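Local structure of MdcD (Pseudomonas aeruginosa, 5VIP) at residues L25-S30 with R63-G68; L99-N104 with V141-Y146; S171-T176 with G219-Y224. The protein probably takes part in malonate decarboxylation as the beta subunit of a biotin-independent malonate decarboxylase, a member of the carboxyltransferase family. All coordinates share one frame; numbering follows the deposited sequence.

Contact 1. Residues L25-S30 with R63-G68; sequences LLDAGS and RGLLDG
Ser-30 OG is held by two bonds. Ser-30 OG accepts Leu-65 N at 3.0 Å and donates to Asp-27 O. Asp-27 O also accepts Ser-30 N, so residues 27-30 form a type II beta turn. This turn lies against a beta hairpin of the carboxyltransferase domain. Strand 59-66 runs into a two-residue type I' turn, Asp-67 and Gly-68, and strand 69-76 leads back. Asp-27 N donates almost straight to Leu-65 O at 2.8 Å (176° at the hydrogen). The Asp-27 carboxylate then clasps the hairpin turn. Asp-27 OD1 takes Asp-67 N at 2.9 Å. Asp-27 OD2 takes Gly-68 N at 2.8 Å. Both oxygens use syn lone pairs. The side chain reaches there with CG opposite its carbonyl carbon (chi1 -65°). Two neighbouring amides hold the carboxylate, which limits its rotation and probably favours its charged form.

The apolar part lies on the buried side. Leu-26 CD2 meets Leu-66 CD2 at 3.8 Å, the two side chains crossing obliquely. Leu-25 and Leu-66 continue onto helix 229-242. Leu-26 CD1 and Ser-30 OG occupy the place that a side chain at Gly-64 would need. Leu-26 CD1 rests on Arg-63 O at 3.7 Å. Gly-64 CA makes a CA-H...O contact of 3.4 Å with Ser-30 O.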
# COMPACT_ATOMS: atom_id res chain seq x y z
N LEU B 25 24.93 -9.14 -1.92
CA LEU B 25 24.14 -9.85 -0.90
C LEU B 25 23.87 -11.32 -1.25
O LEU B 25 23.84 -12.17 -0.37
CB LEU B 25 22.82 -9.12 -0.64
CG LEU B 25 22.91 -7.77 0.07
CD1 LEU B 25 21.52 -7.12 0.20
CD2 LEU B 25 23.57 -7.91 1.45
N LEU B 26 23.68 -11.61 -2.54
CA LEU B 26 23.38 -12.98 -2.99
C LEU B 26 24.65 -13.82 -2.95
O LEU B 26 25.76 -13.27 -3.07
CB LEU B 26 22.79 -12.96 -4.41
CG LEU B 26 21.35 -12.44 -4.51
CD1 LEU B 26 20.93 -12.16 -5.95
CD2 LEU B 26 20.42 -13.45 -3.88
N ASP B 27 24.50 -15.13 -2.73
CA ASP B 27 25.67 -16.02 -2.66
C ASP B 27 26.56 -15.83 -3.88
O ASP B 27 26.06 -15.64 -5.00
CB ASP B 27 25.25 -17.50 -2.56
CG ASP B 27 24.50 -17.85 -1.26
OD1 ASP B 27 24.37 -16.98 -0.36
OD2 ASP B 27 24.02 -19.00 -1.16
N ALA B 28 27.87 -15.88 -3.68
CA ALA B 28 28.83 -15.70 -4.76
C ALA B 28 28.58 -16.69 -5.90
O ALA B 28 28.39 -17.89 -5.67
CB ALA B 28 30.26 -15.83 -4.25
N GLY B 29 28.59 -16.18 -7.12
CA GLY B 29 28.31 -16.99 -8.30
C GLY B 29 26.85 -17.30 -8.58
O GLY B 29 26.56 -17.97 -9.58
N SER B 30 25.92 -16.84 -7.73
CA SER B 30 24.49 -17.11 -7.97
C SER B 30 23.71 -15.95 -8.61
O SER B 30 22.62 -16.15 -9.14
CB SER B 30 23.79 -17.51 -6.66
OG SER B 30 23.57 -16.36 -5.85
N ARG B 63 17.83 -13.02 -9.54
CA ARG B 63 17.65 -14.34 -8.94
C ARG B 63 18.99 -14.79 -8.39
O ARG B 63 20.05 -14.34 -8.84
CB ARG B 63 17.10 -15.32 -9.97
CG ARG B 63 15.63 -15.09 -10.32
CD ARG B 63 14.73 -15.71 -9.25
NE ARG B 63 14.40 -17.08 -9.63
CZ ARG B 63 14.41 -18.12 -8.81
NH1 ARG B 63 14.72 -17.98 -7.52
NH2 ARG B 63 14.10 -19.32 -9.30
N GLY B 64 18.95 -15.65 -7.37
CA GLY B 64 20.18 -16.12 -6.77
C GLY B 64 19.89 -17.02 -5.60
O GLY B 64 18.76 -17.50 -5.45
N LEU B 65 20.92 -17.26 -4.79
CA LEU B 65 20.77 -18.05 -3.57
C LEU B 65 21.10 -17.18 -2.37
O LEU B 65 21.97 -16.30 -2.44
CB LEU B 65 21.68 -19.29 -3.60
CG LEU B 65 21.46 -20.29 -4.74
CD1 LEU B 65 22.64 -21.30 -4.73
CD2 LEU B 65 20.13 -20.99 -4.57
N LEU B 66 20.41 -17.42 -1.27
CA LEU B 66 20.75 -16.79 0.00
C LEU B 66 21.02 -17.91 1.00
O LEU B 66 20.09 -18.59 1.43
CB LEU B 66 19.62 -15.86 0.49
CG LEU B 66 19.50 -14.54 -0.29
CD1 LEU B 66 18.23 -13.77 0.08
CD2 LEU B 66 20.73 -13.66 -0.06
N ASP B 67 22.30 -18.13 1.31
CA ASP B 67 22.74 -19.28 2.12
C ASP B 67 22.23 -20.60 1.53
O ASP B 67 21.74 -21.46 2.26
CB ASP B 67 22.27 -19.12 3.57
CG ASP B 67 23.14 -19.89 4.56
OD1 ASP B 67 24.31 -20.21 4.24
OD2 ASP B 67 22.64 -20.17 5.67
N GLY B 68 22.33 -20.74 0.22
CA GLY B 68 21.90 -21.96 -0.45
C GLY B 68 20.41 -22.06 -0.74
O GLY B 68 19.98 -23.01 -1.37

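Contact 2. Residues L99-N104 with V141-Y146; sequences LAAEDN and VDLQRY
The Asn-104 amide and the Tyr-146 ring have planes 16° apart. The side chains run antiparallel alongside one another. They touch at CB and CG of Tyr-146, so the pair is not a stack. Asn-104 CB sits 3.6 Å from Tyr-146 CG, and Asn-104 OD1 lies 3.5 Å from Tyr-146 CB. Arg-145 CB lies over one ring face, away from its centre. At the edge of the Arg-145 guanidinium, in its plane, lies Asp-142 O. Helix 87-105 packs here against the C-terminal turn of helix 126-143 and the residues after it.

The Asn-104 amide is turned by its own helix. Asn-104 ND2 donates to Ala-100 O at 2.9 Å, with the acceptor close to the amide plane. That carbonyl also takes Asn-104 N, and the two donors come from opposite faces of its plane. Thr-110 O is a further acceptor for ND2.

The apolar centre is Leu-143. With CG opposite its backbone N (chi1 176°), Leu-143 CD1 comes to 3.5 Å from Asn-104 ND2. Leu-143 CD2 lies 3.9 Å from Ala-100 CB. The Asn-104 and Leu-143 side chains cross at about a right angle. The small Ala-101 lets the backbones approach: Ala-101 CA comes within 4.6 Å of Leu-143 CA. Ala-101 CB meets Asp-142 OD2 at 3.7 Å.

Arg-105, the residue after Asn-104 on helix 87-105, makes a salt bridge to Asp-142 OD1 and a hydrogen bond to Tyr-146 OH. No hydrogen bond joins the two segments directly. They meet by apolar and van der Waals contact alone, and Arg-105 adds a polar link between the helix ends.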
# COMPACT_ATOMS: atom_id res chain seq x y z
N LEU B 99 5.82 -14.33 -8.43
CA LEU B 99 6.42 -15.60 -8.82
C LEU B 99 7.03 -16.31 -7.60
O LEU B 99 7.08 -17.54 -7.56
CB LEU B 99 7.48 -15.38 -9.91
CG LEU B 99 6.88 -15.08 -11.30
CD1 LEU B 99 7.98 -14.74 -12.32
CD2 LEU B 99 6.06 -16.26 -11.80
N ALA B 100 7.48 -15.55 -6.62
CA ALA B 100 8.02 -16.18 -5.40
C ALA B 100 6.89 -16.87 -4.64
O ALA B 100 7.08 -17.95 -4.10
CB ALA B 100 8.72 -15.17 -4.51
N ALA B 101 5.72 -16.24 -4.61
CA ALA B 101 4.58 -16.87 -3.96
C ALA B 101 4.19 -18.15 -4.72
O ALA B 101 3.91 -19.18 -4.12
CB ALA B 101 3.40 -15.90 -3.89
N GLU B 102 4.20 -18.07 -6.05
CA GLU B 102 3.89 -19.23 -6.89
C GLU B 102 4.87 -20.38 -6.62
O GLU B 102 4.46 -21.54 -6.49
CB GLU B 102 3.90 -18.81 -8.36
CG GLU B 102 3.41 -19.85 -9.35
CD GLU B 102 3.08 -19.23 -10.70
OE1 GLU B 102 3.33 -19.88 -11.73
OE2 GLU B 102 2.57 -18.08 -10.73
N ASP B 103 6.16 -20.06 -6.52
CA ASP B 103 7.18 -21.04 -6.15
C ASP B 103 6.79 -21.76 -4.86
O ASP B 103 6.83 -22.98 -4.78
CB ASP B 103 8.55 -20.36 -5.96
CG ASP B 103 9.39 -20.35 -7.22
OD1 ASP B 103 9.00 -21.01 -8.21
OD2 ASP B 103 10.47 -19.70 -7.22
N ASN B 104 6.43 -20.98 -3.84
CA ASN B 104 6.12 -21.56 -2.54
C ASN B 104 4.90 -22.48 -2.61
O ASN B 104 4.86 -23.51 -1.94
CB ASN B 104 5.92 -20.46 -1.50
CG ASN B 104 7.23 -19.99 -0.91
OD1 ASN B 104 7.74 -20.59 0.05
ND2 ASN B 104 7.82 -18.95 -1.49
N VAL B 141 1.80 -9.66 1.04
CA VAL B 141 0.91 -10.34 1.97
C VAL B 141 0.72 -11.80 1.54
O VAL B 141 0.78 -12.71 2.37
CB VAL B 141 -0.46 -9.59 2.06
CG1 VAL B 141 -1.44 -10.33 3.00
CG2 VAL B 141 -0.23 -8.17 2.57
N ASP B 142 0.53 -12.03 0.24
CA ASP B 142 0.39 -13.40 -0.28
C ASP B 142 1.63 -14.23 0.02
O ASP B 142 1.53 -15.34 0.52
CB ASP B 142 0.11 -13.37 -1.79
CG ASP B 142 -0.15 -14.75 -2.37
OD1 ASP B 142 -0.39 -15.71 -1.60
OD2 ASP B 142 -0.14 -14.87 -3.62
N LEU B 143 2.81 -13.67 -0.26
CA LEU B 143 4.06 -14.41 -0.08
C LEU B 143 4.31 -14.74 1.39
O LEU B 143 4.87 -15.79 1.71
CB LEU B 143 5.24 -13.62 -0.67
CG LEU B 143 6.65 -14.21 -0.49
CD1 LEU B 143 6.75 -15.66 -1.02
CD2 LEU B 143 7.68 -13.34 -1.21
N GLN B 144 3.88 -13.85 2.28
CA GLN B 144 4.14 -14.03 3.70
C GLN B 144 3.16 -14.99 4.38
O GLN B 144 3.14 -15.12 5.60
CB GLN B 144 4.18 -12.67 4.39
CG GLN B 144 5.47 -11.93 4.00
CD GLN B 144 5.69 -10.60 4.69
OE1 GLN B 144 6.82 -10.12 4.74
NE2 GLN B 144 4.63 -10.00 5.21
N ARG B 145 2.38 -15.70 3.57
CA ARG B 145 1.73 -16.92 4.05
C ARG B 145 2.73 -18.08 4.07
O ARG B 145 2.48 -19.11 4.69
CB ARG B 145 0.52 -17.25 3.18
CG ARG B 145 -0.58 -16.21 3.32
CD ARG B 145 -1.83 -16.59 2.56
NE ARG B 145 -1.60 -16.67 1.12
CZ ARG B 145 -2.54 -17.07 0.26
NH1 ARG B 145 -3.73 -17.42 0.71
NH2 ARG B 145 -2.28 -17.12 -1.04
N TYR B 146 3.88 -17.89 3.43
CA TYR B 146 4.88 -18.96 3.26
C TYR B 146 6.28 -18.58 3.76
O TYR B 146 6.97 -19.39 4.39
CB TYR B 146 4.98 -19.34 1.78
CG TYR B 146 3.64 -19.47 1.10
CD1 TYR B 146 2.87 -20.61 1.24
CD2 TYR B 146 3.14 -18.43 0.32
CE1 TYR B 146 1.63 -20.72 0.63
CE2 TYR B 146 1.91 -18.53 -0.30
CZ TYR B 146 1.16 -19.69 -0.14
OH TYR B 146 -0.06 -19.78 -0.75

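Contact 3. Residues S171-T176 with G219-Y224; sequences SYVLVT and GLADAY
Val-175 and Ala-221 form the tight part of this contact. Val-175 CG2 lies 3.8 Å from Ala-221 CB. Val-175 N donates to Ala-223 O at 3.0 Å and 170°, while Val-175 O takes a CA-H...O contact from Tyr-224. Leu-174 and Ala-223 share the other face of the sheet. Leu-174 CD2 meets Ala-223 CB at 4.1 Å, and both residues pack on Tyr-239 of helix 229-242.

The Asp-222 end is polar and hydrated, though its bonds are short. Asp-222 N donates to Val-173 O at 2.8 Å, in the carbonyl plane. Its side chain turns back along the strand: CG stands opposite the carbonyl carbon (chi1 -60°), and Asp-222 OD2 accepts Val-173 N at 2.7 Å on its anti lone pair. The carboxylate takes the place of a main-chain acceptor just before strand 223-225 begins. A water donates to Asp-222 OD1 and Ser-171 O. Arg-249 forms a salt bridge with OD2 and probably stabilises the negative charge. The Tyr-172 ring crosses the carboxylate, its edge toward Asp-222 CG.

This is consistent with the crotonase-like fold of stacked beta-beta-alpha units: strand 172-176, short strand 181-182 and then helices lead to strand 223-225, outermost within this chain.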
# COMPACT_ATOMS: atom_id res chain seq x y z
N SER B 171 7.81 -8.68 6.88
CA SER B 171 8.09 -9.36 8.15
C SER B 171 9.20 -8.70 8.96
O SER B 171 9.10 -8.56 10.18
CB SER B 171 8.49 -10.83 7.90
OG SER B 171 7.38 -11.57 7.40
N TYR B 172 10.28 -8.33 8.27
CA TYR B 172 11.41 -7.71 8.96
C TYR B 172 11.90 -6.50 8.20
O TYR B 172 12.03 -6.55 6.98
CB TYR B 172 12.57 -8.72 9.12
CG TYR B 172 12.13 -9.97 9.84
CD1 TYR B 172 11.81 -9.93 11.20
CD2 TYR B 172 11.99 -11.17 9.16
CE1 TYR B 172 11.38 -11.08 11.86
CE2 TYR B 172 11.57 -12.32 9.81
CZ TYR B 172 11.27 -12.27 11.16
OH TYR B 172 10.85 -13.42 11.80
N VAL B 173 12.18 -5.42 8.94
CA VAL B 173 12.70 -4.19 8.35
C VAL B 173 14.06 -3.87 8.96
O VAL B 173 14.18 -3.68 10.18
CB VAL B 173 11.75 -2.99 8.58
CG1 VAL B 173 12.39 -1.71 8.03
CG2 VAL B 173 10.40 -3.24 7.92
N LEU B 174 15.08 -3.82 8.12
CA LEU B 174 16.44 -3.58 8.60
C LEU B 174 16.89 -2.22 8.12
O LEU B 174 16.72 -1.88 6.95
CB LEU B 174 17.42 -4.67 8.10
CG LEU B 174 16.93 -6.13 8.09
CD1 LEU B 174 18.05 -7.11 7.74
CD2 LEU B 174 16.23 -6.51 9.37
N VAL B 175 17.45 -1.42 9.02
CA VAL B 175 17.85 -0.07 8.66
C VAL B 175 19.28 0.24 9.10
O VAL B 175 19.82 -0.37 10.03
CB VAL B 175 16.90 0.98 9.28
CG1 VAL B 175 15.48 0.82 8.72
CG2 VAL B 175 16.92 0.87 10.82
N THR B 176 19.90 1.21 8.43
CA THR B 176 21.19 1.73 8.84
C THR B 176 21.00 3.09 9.49
O THR B 176 19.88 3.62 9.51
CB THR B 176 22.16 1.88 7.65
OG1 THR B 176 21.61 2.82 6.72
CG2 THR B 176 22.35 0.55 6.93
N GLY B 219 10.59 0.74 17.84
CA GLY B 219 10.09 -0.59 17.51
C GLY B 219 9.53 -0.74 16.10
O GLY B 219 8.90 -1.75 15.78
N LEU B 220 9.78 0.25 15.25
CA LEU B 220 9.25 0.25 13.88
C LEU B 220 10.22 -0.37 12.88
O LEU B 220 9.87 -0.60 11.71
CB LEU B 220 8.92 1.68 13.46
CG LEU B 220 7.72 2.30 14.18
CD1 LEU B 220 7.57 3.75 13.75
CD2 LEU B 220 6.43 1.53 13.88
N ALA B 221 11.45 -0.60 13.32
CA ALA B 221 12.42 -1.38 12.56
C ALA B 221 12.94 -2.49 13.45
O ALA B 221 13.02 -2.33 14.68
CB ALA B 221 13.57 -0.51 12.05
N ASP B 222 13.31 -3.61 12.85
CA ASP B 222 13.67 -4.79 13.62
C ASP B 222 15.15 -4.87 13.97
O ASP B 222 15.52 -5.46 14.97
CB ASP B 222 13.23 -6.03 12.85
CG ASP B 222 11.74 -6.04 12.62
OD1 ASP B 222 10.99 -6.38 13.57
OD2 ASP B 222 11.30 -5.68 11.49
N ALA B 223 15.99 -4.26 13.14
CA ALA B 223 17.41 -4.23 13.43
C ALA B 223 18.02 -2.94 12.91
O ALA B 223 17.58 -2.40 11.89
CB ALA B 223 18.12 -5.44 12.83
N TYR B 224 19.04 -2.48 13.62
CA TYR B 224 19.80 -1.27 13.32
C TYR B 224 21.21 -1.71 12.94
O TYR B 224 21.95 -2.17 13.78
CB TYR B 224 19.79 -0.34 14.54
CG TYR B 224 20.57 0.95 14.43
CD1 TYR B 224 20.26 1.89 13.46
CD2 TYR B 224 21.59 1.25 15.32
CE1 TYR B 224 20.96 3.09 13.37
CE2 TYR B 224 22.29 2.44 15.24
CZ TYR B 224 21.98 3.36 14.26
OH TYR B 224 22.68 4.54 14.17
O HOH W 1 8.83 -7.98 12.78

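How the contacts relate
The three contacts follow one another along the chain, and none nests in or crosses another. Contact 1 closes first, setting the loop after helix 18-25 on the hairpin end of strand 59-66. Contact 2 then closes the stretch through strand 111-115 and joins helix 87-105 to the end of helix 126-143. Contact 3 comes last and pairs strand 172-176 with strand 223-225. Contacts 1 and 3 reach opposite parts of the same mixed sheet, their centres about 22 Å apart. Contact 2 touches both: Arg-63 packs near Asp-103, and Gln-144 OE1 probably accepts a hydrogen bond from Ser-171 N.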